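Local structure of ribulose-bisphosphate carboxylase (Alicyclobacillus acidocaldarius subsp. acidocaldarius, 4NAS) at residues 15-20 with 106-111; 62-67 with 75-80. The protein is a member of the RuBisCO large-chain family, in which an N-terminal alpha+beta domain is joined to a TIM-barrel domain. One frame throughout, in Å; residues are numbered along the deposited sequence.

Contact 1. Residues 15-20 with 106-111; sequences ATYRLR and GEIRLE
Arg18 and Arg109 form the antiparallel hydrogen-bonded pair at the middle of this contact: Arg18 N gives to Arg109 O at 2.9 Å, and Arg109 N returns to Arg18 O. Glu111 N to Thr16 O and Arg20 N to Glu107 O continue the backbone pairing in both directions. A water lies between the carbonyls of Arg20 and Glu107.

Charged groups occupy the face of Arg18 and Arg109. The Arg18 chain runs extended, and its NH1 makes a long salt bridge to Glu107 OE2 at 3.3 Å; the oxygen lies in the guanidinium plane and accepts on its anti lone pair, the two flat groups nearly coplanar (10° apart). Arg20 lays its CD over toward Glu107 OE1, yet its guanidinium turns to Asp71 and Asp73. Glu111, bent at chi2 (-80°), packs CG on Arg18 CB at 3.7 Å, and its OE2 forms a salt bridge with Arg109 NH1 at 2.9 Å.

The other face is mainly apolar, though Tyr17 OH bonds to the Val98 carbonyl. Leu110 CD1 sits obliquely by the Tyr17 ring, 3.7 Å from CE1, and also touches Ala15 CB. Leu19 and Ile108 lie side by side, CD2 to CD1 at 3.7 Å. Helix 91-99 packs Phe99 on Tyr17, Ile108 and Leu110, as in the ferredoxin-like alpha+beta N-terminal domain of RuBisCO large chains.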
loop_
_atom_site.group_PDB
_atom_site.type_symbol
_atom_site.label_atom_id
_atom_site.label_comp_id
_atom_site.label_asym_id
_atom_site.label_seq_id
_atom_site.Cartn_x
_atom_site.Cartn_y
_atom_site.Cartn_z
ATOM N N ALA B 15 17.488 -6.679 5.973
ATOM C CA ALA B 15 16.416 -7.305 5.220
ATOM C C ALA B 15 16.905 -8.567 4.516
ATOM O O ALA B 15 18.001 -8.598 3.965
ATOM C CB ALA B 15 15.848 -6.324 4.208
ATOM N N THR B 16 16.074 -9.604 4.554
ATOM C CA THR B 16 16.317 -10.852 3.856
ATOM C C THR B 16 15.339 -10.948 2.713
ATOM O O THR B 16 14.123 -10.843 2.938
ATOM C CB THR B 16 16.067 -12.051 4.776
ATOM O OG1 THR B 16 16.947 -11.987 5.899
ATOM C CG2 THR B 16 16.290 -13.371 4.030
ATOM N N TYR B 17 15.869 -11.131 1.499
ATOM C CA TYR B 17 15.062 -11.298 0.289
ATOM C C TYR B 17 15.199 -12.711 -0.249
ATOM O O TYR B 17 16.269 -13.303 -0.166
ATOM C CB TYR B 17 15.505 -10.317 -0.813
ATOM C CG TYR B 17 15.540 -8.895 -0.337
ATOM C CD1 TYR B 17 14.389 -8.092 -0.394
ATOM C CD2 TYR B 17 16.698 -8.356 0.197
ATOM C CE1 TYR B 17 14.416 -6.797 0.063
ATOM C CE2 TYR B 17 16.738 -7.052 0.652
ATOM C CZ TYR B 17 15.605 -6.279 0.584
ATOM O OH TYR B 17 15.639 -4.980 1.028
ATOM N N ARG B 18 14.099 -13.244 -0.769
ATOM C CA ARG B 18 14.112 -14.482 -1.544
ATOM C C ARG B 18 13.953 -14.077 -3.002
ATOM O O ARG B 18 12.997 -13.371 -3.351
ATOM C CB ARG B 18 12.912 -15.370 -1.165
ATOM C CG ARG B 18 12.826 -16.672 -1.996
ATOM C CD ARG B 18 11.389 -17.203 -2.090
ATOM N NE ARG B 18 11.303 -18.480 -2.804
ATOM C CZ ARG B 18 11.101 -18.611 -4.116
ATOM N NH1 ARG B 18 10.970 -17.544 -4.893
ATOM N NH2 ARG B 18 11.032 -19.819 -4.658
ATOM N N LEU B 19 14.851 -14.535 -3.864
ATOM C CA LEU B 19 14.803 -14.137 -5.274
ATOM C C LEU B 19 15.328 -15.229 -6.198
ATOM O O LEU B 19 16.068 -16.124 -5.764
ATOM C CB LEU B 19 15.589 -12.844 -5.494
ATOM C CG LEU B 19 17.048 -12.796 -5.010
ATOM C CD1 LEU B 19 18.026 -13.340 -6.035
ATOM C CD2 LEU B 19 17.455 -11.387 -4.610
ATOM N N ARG B 20 14.941 -15.144 -7.470
ATOM C CA ARG B 20 15.438 -16.059 -8.496
ATOM C C ARG B 20 16.378 -15.305 -9.437
ATOM O O ARG B 20 16.081 -14.186 -9.846
ATOM C CB ARG B 20 14.269 -16.663 -9.278
ATOM C CG ARG B 20 14.682 -17.555 -10.426
ATOM C CD ARG B 20 13.479 -18.219 -11.069
ATOM N NE ARG B 20 13.879 -19.078 -12.182
ATOM C CZ ARG B 20 13.350 -20.273 -12.445
ATOM N NH1 ARG B 20 12.397 -20.768 -11.667
ATOM N NH2 ARG B 20 13.786 -20.981 -13.483
ATOM N N GLY B 106 11.749 -7.996 -10.789
ATOM C CA GLY B 106 11.372 -9.358 -11.130
ATOM C C GLY B 106 10.936 -10.233 -9.969
ATOM O O GLY B 106 10.242 -9.799 -9.044
ATOM N N GLU B 107 11.343 -11.497 -10.004
ATOM C CA GLU B 107 10.952 -12.423 -8.938
ATOM C C GLU B 107 11.764 -12.216 -7.668
ATOM O O GLU B 107 12.859 -12.740 -7.537
ATOM C CB GLU B 107 11.081 -13.869 -9.409
ATOM C CG GLU B 107 10.618 -14.873 -8.369
ATOM C CD GLU B 107 10.517 -16.272 -8.925
ATOM O OE1 GLU B 107 10.511 -16.409 -10.169
ATOM O OE2 GLU B 107 10.451 -17.223 -8.108
ATOM N N ILE B 108 11.223 -11.447 -6.725
ATOM C CA ILE B 108 11.928 -11.154 -5.480
ATOM C C ILE B 108 10.865 -10.876 -4.420
ATOM O O ILE B 108 9.825 -10.326 -4.745
ATOM C CB ILE B 108 12.845 -9.909 -5.622
ATOM C CG1 ILE B 108 13.642 -9.679 -4.347
ATOM C CG2 ILE B 108 12.041 -8.620 -6.024
ATOM C CD1 ILE B 108 14.832 -8.741 -4.569
ATOM N N ARG B 109 11.129 -11.268 -3.180
ATOM C CA ARG B 109 10.145 -11.136 -2.105
ATOM C C ARG B 109 10.832 -10.822 -0.795
ATOM O O ARG B 109 11.818 -11.481 -0.424
ATOM C CB ARG B 109 9.354 -12.451 -1.997
ATOM C CG ARG B 109 8.285 -12.525 -0.929
ATOM C CD ARG B 109 7.623 -13.923 -0.963
ATOM N NE ARG B 109 6.226 -13.893 -0.539
ATOM C CZ ARG B 109 5.784 -14.331 0.627
ATOM N NH1 ARG B 109 6.623 -14.848 1.514
ATOM N NH2 ARG B 109 4.494 -14.248 0.909
ATOM N N LEU B 110 10.310 -9.833 -0.074
ATOM C CA LEU B 110 10.848 -9.483 1.243
ATOM C C LEU B 110 10.333 -10.435 2.330
ATOM O O LEU B 110 9.112 -10.506 2.593
ATOM C CB LEU B 110 10.494 -8.024 1.573
ATOM C CG LEU B 110 10.916 -7.504 2.952
ATOM C CD1 LEU B 110 12.440 -7.483 3.096
ATOM C CD2 LEU B 110 10.344 -6.095 3.115
ATOM N N GLU B 111 11.268 -11.149 2.957
ATOM C CA GLU B 111 10.982 -12.279 3.842
ATOM C C GLU B 111 11.154 -11.930 5.310
ATOM O O GLU B 111 10.480 -12.485 6.184
ATOM C CB GLU B 111 11.953 -13.429 3.541
ATOM C CG GLU B 111 11.797 -14.070 2.169
ATOM C CD GLU B 111 10.652 -15.055 2.122
ATOM O OE1 GLU B 111 10.920 -16.276 2.122
ATOM O OE2 GLU B 111 9.486 -14.608 2.099
HETATM O O HOH W 1 14.763 -11.450 -9.317
#

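Contact 2. Residues 62-67 with 75-80; sequences GIRVLD and VAEIDI
Strands 62-67 and 75-80 run antiparallel at 158°, with hydrogen-bonded pairs at Gly62-Asp79, Arg64-Glu77 and Asp67-Val75, the Gly62 N to Asp79 O bond being weak. Between Val65 and Asp67 the register slips by one residue: Leu66 N and Asp67 N both give to Val75 O, at 2.6 and 3.2 Å, a classic beta bulge.

Arg64 dominates the side-chain contact. Its CG stands beside the backbone N, and a bend at chi3 (-67°) swings the guanidinium across to strand 75-80, between two carboxylates. Glu77 OE1 is gripped side-on by Arg64 NE and NH2, the latter at 2.7 Å; both donors come from the anti side, tilted out of the carboxylate plane, which stands perpendicular to the guanidinium (90°). Asp79 is held end-on. Arg64 NH1 meets Asp79 OD2 at 2.7 Å from above the carboxylate plane, whereas Arg64 NH2 reaches Asp79 OD1 at 3.0 Å on the syn side, likewise out of plane. Four bonds thus fix the rotation of the guanidinium.

The segments belong to the beta hairpin of strands 59-68 and 73-83 in the RuBisCO N-terminal domain, with strand 59-68 at the sheet's edge. Beside the salt bridges, Leu66 CD1 rests on Glu77 CG at 3.9 Å, and Leu66 CB approaches Val75 CG1. On the other face Ile63 CG2 lies a loose 4.4 Å from Ile78 CG1; helix 26-36 covers this side, Glu27 touching Ile63 and Ala30 touching Ile78.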
loop_
_atom_site.group_PDB
_atom_site.type_symbol
_atom_site.label_atom_id
_atom_site.label_comp_id
_atom_site.label_asym_id
_atom_site.label_seq_id
_atom_site.Cartn_x
_atom_site.Cartn_y
_atom_site.Cartn_z
ATOM N N GLY B 62 24.809 -11.474 3.800
ATOM C CA GLY B 62 24.841 -12.882 3.447
ATOM C C GLY B 62 24.148 -13.212 2.141
ATOM O O GLY B 62 23.183 -12.559 1.743
ATOM N N ILE B 63 24.676 -14.227 1.462
ATOM C CA ILE B 63 24.072 -14.771 0.250
ATOM C C ILE B 63 23.955 -16.282 0.402
ATOM O O ILE B 63 24.951 -16.953 0.633
ATOM C CB ILE B 63 24.939 -14.499 -0.988
ATOM C CG1 ILE B 63 25.222 -12.998 -1.137
ATOM C CG2 ILE B 63 24.277 -15.075 -2.234
ATOM C CD1 ILE B 63 25.757 -12.620 -2.479
ATOM N N ARG B 64 22.743 -16.810 0.274
ATOM C CA ARG B 64 22.490 -18.231 0.475
ATOM C C ARG B 64 21.710 -18.823 -0.696
ATOM O O ARG B 64 20.553 -18.483 -0.920
ATOM C CB ARG B 64 21.713 -18.465 1.775
ATOM C CG ARG B 64 22.420 -17.999 3.043
ATOM C CD ARG B 64 21.549 -18.224 4.269
ATOM N NE ARG B 64 20.356 -17.374 4.285
ATOM C CZ ARG B 64 20.357 -16.112 4.703
ATOM N NH1 ARG B 64 21.488 -15.559 5.132
ATOM N NH2 ARG B 64 19.237 -15.402 4.696
ATOM N N VAL B 65 22.346 -19.725 -1.432
ATOM C CA VAL B 65 21.673 -20.418 -2.518
ATOM C C VAL B 65 20.743 -21.482 -1.937
ATOM O O VAL B 65 21.177 -22.340 -1.170
ATOM C CB VAL B 65 22.696 -21.076 -3.456
ATOM C CG1 VAL B 65 22.040 -22.150 -4.290
ATOM C CG2 VAL B 65 23.360 -20.033 -4.335
ATOM N N LEU B 66 19.462 -21.413 -2.279
ATOM C CA LEU B 66 18.495 -22.357 -1.732
ATOM C C LEU B 66 18.288 -23.541 -2.670
ATOM O O LEU B 66 18.132 -24.676 -2.224
ATOM C CB LEU B 66 17.166 -21.679 -1.441
ATOM C CG LEU B 66 17.199 -20.511 -0.452
ATOM C CD1 LEU B 66 15.801 -20.208 0.038
ATOM C CD2 LEU B 66 18.146 -20.784 0.724
ATOM N N ASP B 67 18.300 -23.277 -3.971
ATOM C CA ASP B 67 18.107 -24.341 -4.949
ATOM C C ASP B 67 18.694 -23.957 -6.304
ATOM O O ASP B 67 18.733 -22.783 -6.672
ATOM C CB ASP B 67 16.618 -24.681 -5.093
ATOM C CG ASP B 67 16.384 -25.913 -5.947
ATOM O OD1 ASP B 67 17.028 -26.953 -5.680
ATOM O OD2 ASP B 67 15.571 -25.839 -6.892
ATOM N N VAL B 75 17.501 -20.183 -6.835
ATOM C CA VAL B 75 16.714 -19.433 -5.863
ATOM C C VAL B 75 17.628 -19.193 -4.683
ATOM O O VAL B 75 18.266 -20.115 -4.181
ATOM C CB VAL B 75 15.427 -20.143 -5.432
ATOM C CG1 VAL B 75 14.782 -19.409 -4.256
ATOM C CG2 VAL B 75 14.459 -20.204 -6.596
ATOM N N ALA B 76 17.725 -17.940 -4.270
ATOM C CA ALA B 76 18.651 -17.581 -3.218
ATOM C C ALA B 76 18.042 -16.609 -2.229
ATOM O O ALA B 76 17.035 -15.939 -2.518
ATOM C CB ALA B 76 19.928 -17.000 -3.817
ATOM N N GLU B 77 18.648 -16.558 -1.049
ATOM C CA GLU B 77 18.357 -15.515 -0.084
ATOM C C GLU B 77 19.556 -14.590 -0.014
ATOM O O GLU B 77 20.705 -15.031 -0.067
ATOM C CB GLU B 77 18.077 -16.099 1.298
ATOM C CG GLU B 77 16.670 -16.665 1.433
ATOM C CD GLU B 77 16.365 -17.135 2.833
ATOM O OE1 GLU B 77 17.240 -16.992 3.714
ATOM O OE2 GLU B 77 15.248 -17.651 3.051
ATOM N N ILE B 78 19.283 -13.298 0.076
ATOM C CA ILE B 78 20.335 -12.314 0.225
ATOM C C ILE B 78 19.945 -11.483 1.424
ATOM O O ILE B 78 18.765 -11.172 1.579
ATOM C CB ILE B 78 20.404 -11.429 -1.015
ATOM C CG1 ILE B 78 20.903 -12.246 -2.205
ATOM C CG2 ILE B 78 21.304 -10.238 -0.778
ATOM C CD1 ILE B 78 20.794 -11.522 -3.511
ATOM N N ASP B 79 20.911 -11.166 2.286
ATOM C CA ASP B 79 20.674 -10.260 3.412
ATOM C C ASP B 79 21.395 -8.940 3.135
ATOM O O ASP B 79 22.589 -8.949 2.834
ATOM C CB ASP B 79 21.227 -10.847 4.727
ATOM C CG ASP B 79 20.568 -12.166 5.132
ATOM O OD1 ASP B 79 19.395 -12.412 4.797
ATOM O OD2 ASP B 79 21.246 -12.958 5.824
ATOM N N ILE B 80 20.682 -7.816 3.226
ATOM C CA ILE B 80 21.290 -6.492 3.029
ATOM C C ILE B 80 21.110 -5.626 4.290
ATOM O O ILE B 80 20.009 -5.576 4.860
ATOM C CB ILE B 80 20.672 -5.745 1.818
ATOM C CG1 ILE B 80 20.778 -6.575 0.532
ATOM C CG2 ILE B 80 21.326 -4.381 1.625
ATOM C CD1 ILE B 80 22.222 -6.901 0.114
#

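In the fold
Contacts 1 and 2 are parts of one sheet, their centres about 9 Å apart, joined where strands 12-22 and 73-83 run as antiparallel neighbours. Leu19 O and Ala76 N, 2.9 Å apart, probably form one of the backbone bonds between them. On the polar face, Thr16 OG1 lies 2.7 Å from Asp79 OD1, a probable hydrogen bond that gives this oxygen a second partner beside Arg64. On the helix-covered face, Leu19 CD2 packs against Ile78 CD1 at 3.5 Å. The hairpin of contact 2 lies in the chain between the two strands of contact 1. A calcium site formed by Lys176, Asp178 and Glu179 includes no residue of either contact.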